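Long-range contact in cytolethal distending toxin protein B (Haemophilus ducreyi, PDB 1SR4), which probably acts as the DNase I-like nuclease subunit of a bacterial genotoxin that damages host DNA: residues S114-A124 / T136-D146. Residues are numbered along the deposited sequence; the frame is centred on the assembly and turned at random.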
ATOM      1  N   SER B 114       1.598  28.749   2.517  1.00 17.49           N
ATOM      2  CA  SER B 114       1.712  29.030   3.942  1.00 16.92           C
ATOM      3  C   SER B 114       2.336  30.436   3.991  1.00 18.28           C
ATOM      4  O   SER B 114       2.503  31.058   2.948  1.00 15.88           O
ATOM      5  CB  SER B 114       2.628  28.007   4.607  1.00 16.46           C
ATOM      6  OG  SER B 114       3.854  27.894   3.898  1.00 16.79           O
ATOM      7  N   ASP B 115       2.681  30.926   5.178  1.00 19.61           N
ATOM      8  CA  ASP B 115       3.277  32.258   5.307  1.00 21.82           C
ATOM      9  C   ASP B 115       4.606  32.398   4.569  1.00 22.18           C
ATOM     10  O   ASP B 115       5.414  31.469   4.533  1.00 19.39           O
ATOM     11  CB  ASP B 115       3.517  32.618   6.779  1.00 21.39           C
ATOM     12  CG  ASP B 115       2.254  33.081   7.490  1.00 25.71           C
ATOM     13  OD1 ASP B 115       1.250  33.381   6.807  1.00 26.01           O
ATOM     14  OD2 ASP B 115       2.274  33.160   8.740  1.00 29.39           O
ATOM     15  N   SER B 116       4.827  33.576   3.991  1.00 23.37           N
ATOM     16  CA  SER B 116       6.070  33.856   3.282  1.00 24.11           C
ATOM     17  C   SER B 116       7.240  33.616   4.222  1.00 21.93           C
ATOM     18  O   SER B 116       7.203  34.007   5.385  1.00 22.06           O
ATOM     19  CB  SER B 116       6.095  35.312   2.796  1.00 27.51           C
ATOM     20  OG  SER B 116       5.191  35.501   1.716  1.00 31.79           O
ATOM     21  N   SER B 117       8.279  32.965   3.722  1.00 21.47           N
ATOM     22  CA  SER B 117       9.449  32.689   4.550  1.00 20.47           C
ATOM     23  C   SER B 117      10.606  32.360   3.629  1.00 20.28           C
ATOM     24  O   SER B 117      10.388  32.056   2.458  1.00 19.42           O
ATOM     25  CB  SER B 117       9.172  31.502   5.485  1.00 20.05           C
ATOM     26  OG  SER B 117       9.339  30.268   4.803  1.00 19.86           O
ATOM     27  N   VAL B 118      11.831  32.405   4.151  1.00 19.47           N
ATOM     28  CA  VAL B 118      12.996  32.111   3.324  1.00 20.42           C
ATOM     29  C   VAL B 118      13.188  30.609   3.137  1.00 21.85           C
ATOM     30  O   VAL B 118      14.107  30.179   2.443  1.00 20.22           O
ATOM     31  CB  VAL B 118      14.279  32.714   3.937  1.00 20.70           C
ATOM     32  CG1 VAL B 118      14.126  34.247   4.054  1.00 20.39           C
ATOM     33  CG2 VAL B 118      14.547  32.086   5.301  1.00 19.62           C
ATOM     34  N   LEU B 119      12.316  29.817   3.758  1.00 23.02           N
ATOM     35  CA  LEU B 119      12.381  28.358   3.655  1.00 23.69           C
ATOM     36  C   LEU B 119      11.581  27.902   2.447  1.00 23.21           C
ATOM     37  O   LEU B 119      10.538  28.466   2.138  1.00 23.57           O
ATOM     38  CB  LEU B 119      11.813  27.708   4.927  1.00 25.66           C
ATOM     39  CG  LEU B 119      12.546  28.072   6.221  1.00 26.52           C
ATOM     40  CD1 LEU B 119      11.945  27.336   7.409  1.00 28.20           C
ATOM     41  CD2 LEU B 119      14.020  27.721   6.058  1.00 28.39           C
ATOM     42  N   GLN B 120      12.070  26.885   1.756  1.00 23.29           N
ATOM     43  CA  GLN B 120      11.364  26.390   0.586  1.00 24.21           C
ATOM     44  C   GLN B 120      10.222  25.468   0.978  1.00 21.66           C
ATOM     45  O   GLN B 120      10.307  24.254   0.834  1.00 21.31           O
ATOM     46  CB  GLN B 120      12.337  25.672  -0.351  1.00 27.43           C
ATOM     47  CG  GLN B 120      13.346  26.609  -1.012  1.00 33.81           C
ATOM     48  CD  GLN B 120      12.737  27.459  -2.116  1.00 37.20           C
ATOM     49  OE1 GLN B 120      11.821  28.265  -1.886  1.00 39.16           O
ATOM     50  NE2 GLN B 120      13.246  27.285  -3.330  1.00 40.37           N
ATOM     51  N   SER B 121       9.156  26.054   1.497  1.00 19.66           N
ATOM     52  CA  SER B 121       8.011  25.267   1.889  1.00 18.51           C
ATOM     53  C   SER B 121       7.171  24.956   0.658  1.00 17.28           C
ATOM     54  O   SER B 121       7.275  25.622  -0.383  1.00 17.66           O
ATOM     55  CB  SER B 121       7.179  26.010   2.936  1.00 18.27           C
ATOM     56  OG  SER B 121       6.637  27.199   2.409  1.00 20.00           O
ATOM     57  N   ARG B 122       6.348  23.923   0.782  1.00 16.97           N
ATOM     58  CA  ARG B 122       5.466  23.470  -0.297  1.00 14.79           C
ATOM     59  C   ARG B 122       4.013  23.858   0.001  1.00 13.67           C
ATOM     60  O   ARG B 122       3.553  23.779   1.155  1.00 13.27           O
ATOM     61  CB  ARG B 122       5.571  21.950  -0.433  1.00 15.70           C
ATOM     62  CG  ARG B 122       6.970  21.449  -0.821  1.00 18.13           C
ATOM     63  CD  ARG B 122       7.109  19.953  -0.531  1.00 16.03           C
ATOM     64  NE  ARG B 122       7.328  19.667   0.888  1.00 16.89           N
ATOM     65  CZ  ARG B 122       8.496  19.814   1.516  1.00 19.05           C
ATOM     66  NH1 ARG B 122       9.561  20.246   0.857  1.00 17.37           N
ATOM     67  NH2 ARG B 122       8.606  19.503   2.803  1.00 17.64           N
ATOM     68  N   PRO B 123       3.264  24.277  -1.029  1.00 11.69           N
ATOM     69  CA  PRO B 123       1.871  24.667  -0.819  1.00 12.23           C
ATOM     70  C   PRO B 123       0.942  23.473  -0.684  1.00 11.92           C
ATOM     71  O   PRO B 123       1.306  22.341  -1.012  1.00 14.24           O
ATOM     72  CB  PRO B 123       1.551  25.477  -2.076  1.00 12.52           C
ATOM     73  CG  PRO B 123       2.314  24.706  -3.139  1.00 12.19           C
ATOM     74  CD  PRO B 123       3.655  24.451  -2.448  1.00 12.10           C
ATOM     75  N   ALA B 124      -0.261  23.717  -0.187  1.00 11.87           N
ATOM     76  CA  ALA B 124      -1.234  22.639  -0.097  1.00 11.46           C
ATOM     77  C   ALA B 124      -1.869  22.645  -1.489  1.00 13.92           C
ATOM     78  O   ALA B 124      -2.119  23.724  -2.054  1.00 13.59           O
ATOM     79  CB  ALA B 124      -2.286  22.947   0.971  1.00 11.46           C
ATOM     80  N   THR B 136      -3.685  17.784  -0.306  1.00 12.18           N
ATOM     81  CA  THR B 136      -2.541  16.937  -0.018  1.00 14.14           C
ATOM     82  C   THR B 136      -1.448  17.924   0.441  1.00 14.31           C
ATOM     83  O   THR B 136      -1.248  18.964  -0.180  1.00 14.64           O
ATOM     84  CB  THR B 136      -2.038  16.139  -1.282  1.00 13.94           C
ATOM     85  OG1 THR B 136      -0.882  15.367  -0.928  1.00 16.20           O
ATOM     86  CG2 THR B 136      -1.643  17.078  -2.420  1.00 15.52           C
ATOM     87  N   VAL B 137      -0.773  17.618   1.544  1.00 13.65           N
ATOM     88  CA  VAL B 137       0.298  18.471   2.043  1.00 12.79           C
ATOM     89  C   VAL B 137       1.537  17.676   2.386  1.00 11.27           C
ATOM     90  O   VAL B 137       1.482  16.472   2.668  1.00  9.64           O
ATOM     91  CB  VAL B 137      -0.077  19.234   3.338  1.00 13.29           C
ATOM     92  CG1 VAL B 137      -1.200  20.199   3.064  1.00 15.64           C
ATOM     93  CG2 VAL B 137      -0.438  18.224   4.451  1.00 13.61           C
ATOM     94  N   HIS B 138       2.660  18.373   2.354  1.00  9.46           N
ATOM     95  CA  HIS B 138       3.933  17.796   2.715  1.00  8.96           C
ATOM     96  C   HIS B 138       4.678  18.927   3.411  1.00  9.82           C
ATOM     97  O   HIS B 138       5.363  19.722   2.764  1.00 11.58           O
ATOM     98  CB  HIS B 138       4.703  17.321   1.477  1.00  8.74           C
ATOM     99  CG  HIS B 138       5.999  16.646   1.810  1.00  9.08           C
ATOM    100  ND1 HIS B 138       6.828  16.098   0.857  1.00 10.43           N
ATOM    101  CD2 HIS B 138       6.608  16.437   3.001  1.00 10.73           C
ATOM    102  CE1 HIS B 138       7.889  15.577   1.445  1.00 11.05           C
ATOM    103  NE2 HIS B 138       7.781  15.767   2.748  1.00 10.82           N
ATOM    104  N   ALA B 139       4.529  19.012   4.732  1.00 11.46           N
ATOM    105  CA  ALA B 139       5.171  20.076   5.508  1.00 11.80           C
ATOM    106  C   ALA B 139       6.681  19.877   5.612  1.00 13.83           C
ATOM    107  O   ALA B 139       7.209  18.783   5.338  1.00 12.94           O
ATOM    108  CB  ALA B 139       4.545  20.158   6.905  1.00 11.01           C
ATOM    109  N   LEU B 140       7.373  20.932   6.032  1.00 13.82           N
ATOM    110  CA  LEU B 140       8.825  20.905   6.166  1.00 15.11           C
ATOM    111  C   LEU B 140       9.320  19.849   7.150  1.00 16.06           C
ATOM    112  O   LEU B 140       8.727  19.646   8.211  1.00 15.60           O
ATOM    113  CB  LEU B 140       9.333  22.300   6.576  1.00 15.32           C
ATOM    114  CG  LEU B 140       9.098  23.404   5.524  1.00 15.52           C
ATOM    115  CD1 LEU B 140       9.188  24.802   6.151  1.00 16.34           C
ATOM    116  CD2 LEU B 140      10.134  23.249   4.407  1.00 16.83           C
ATOM    117  N   ALA B 141      10.415  19.193   6.784  1.00 16.05           N
ATOM    118  CA  ALA B 141      11.035  18.136   7.583  1.00 19.06           C
ATOM    119  C   ALA B 141      11.340  18.554   9.013  1.00 20.82           C
ATOM    120  O   ALA B 141      11.225  17.754   9.944  1.00 22.32           O
ATOM    121  CB  ALA B 141      12.318  17.663   6.902  1.00 19.79           C
ATOM    122  N   THR B 142      11.737  19.799   9.205  1.00 21.95           N
ATOM    123  CA  THR B 142      12.023  20.247  10.555  1.00 28.41           C
ATOM    124  C   THR B 142      10.739  20.693  11.250  1.00 27.46           C
ATOM    125  O   THR B 142      10.296  21.852  11.104  1.00 27.58           O
ATOM    126  CB  THR B 142      13.090  21.391  10.574  1.00 32.91           C
ATOM    127  OG1 THR B 142      13.021  22.151   9.357  1.00 37.64           O
ATOM    128  CG2 THR B 142      14.494  20.801  10.717  1.00 34.21           C
ATOM    129  N   GLY B 143      10.137  19.736  11.962  1.00 23.99           N
ATOM    130  CA  GLY B 143       8.907  19.968  12.699  1.00 19.84           C
ATOM    131  C   GLY B 143       7.688  20.492  11.951  1.00 17.88           C
ATOM    132  O   GLY B 143       6.740  20.940  12.587  1.00 16.79           O
ATOM    133  N   GLY B 144       7.685  20.424  10.623  1.00 15.36           N
ATOM    134  CA  GLY B 144       6.544  20.931   9.865  1.00 13.93           C
ATOM    135  C   GLY B 144       6.176  22.326  10.346  1.00 14.75           C
ATOM    136  O   GLY B 144       5.003  22.638  10.545  1.00 13.61           O
ATOM    137  N   SER B 145       7.191  23.172  10.518  1.00 15.62           N
ATOM    138  CA  SER B 145       7.011  24.533  11.034  1.00 15.47           C
ATOM    139  C   SER B 145       6.063  25.416  10.234  1.00 15.61           C
ATOM    140  O   SER B 145       5.546  26.405  10.756  1.00 18.53           O
ATOM    141  CB  SER B 145       8.374  25.223  11.139  1.00 16.32           C
ATOM    142  OG  SER B 145       8.927  25.431   9.848  1.00 14.51           O
ATOM    143  N   ASP B 146       5.841  25.056   8.974  1.00 14.45           N
ATOM    144  CA  ASP B 146       4.959  25.803   8.091  1.00 14.80           C
ATOM    145  C   ASP B 146       3.499  25.379   8.219  1.00 15.20           C
ATOM    146  O   ASP B 146       2.610  26.019   7.652  1.00 16.50           O
ATOM    147  CB  ASP B 146       5.414  25.599   6.635  1.00 15.31           C
ATOM    148  CG  ASP B 146       5.479  24.110   6.233  1.00 17.07           C
ATOM    149  OD1 ASP B 146       5.873  23.265   7.062  1.00 15.74           O
ATOM    150  OD2 ASP B 146       5.158  23.785   5.073  1.00 17.28           O
TER
HETATM  151  O   HOH W   1       3.725  25.297   3.325  1.00 15.21           O
HETATM  152  O   HOH W   2       6.386  22.457   3.206  1.00 11.85           O
HETATM  153  O   HOH W   3       2.376  21.011   1.075  1.00 11.79           O
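Where strand 132-138 of the six-stranded sheet of this DNase I-like fold ends, Arg122, on the loop between strands 108-112 and 124-129, reaches His138, a position expected from the family to lie in the active site. The long side chain bends at chi3, bringing the guanidinium beside the backbone. There NE donates to His138 O at 2.7 Å, the acceptor lying 21° out of the guanidinium plane, while NH2 makes a weak bond to Ala139 O at the edge. NE also lies 3.4 Å above one face of the His138 ring, offset toward its rim, with the guanidinium and ring planes 47° apart. Arginine suits this place because its flat group carries several N-H donors: NE and NH2 serve the two carbonyls while NH2 also forms a salt bridge with Asp11 of the toxin's protein C chain.

Ala124, at the start of strand 124-129, sets its CB 3.6 Å from CG1 of Val137 on the adjacent strand, where a small residue admits the branched one. Leu140 crosses Leu119, its CD1 4.0 Å from Leu119 CD1, while its CD2 rests on the backbone of Gln120 and Ser121. Aspartate suits position 146 because its carboxylate offers two acceptors: OD1 takes Leu140 N on the syn side, nearly straight at 169°, and OD2 takes protons from two waters. One bridges to Ser114 OG and Arg122 O; the other accepts from Arg122 N at 2.8 Å and donates to His138 O.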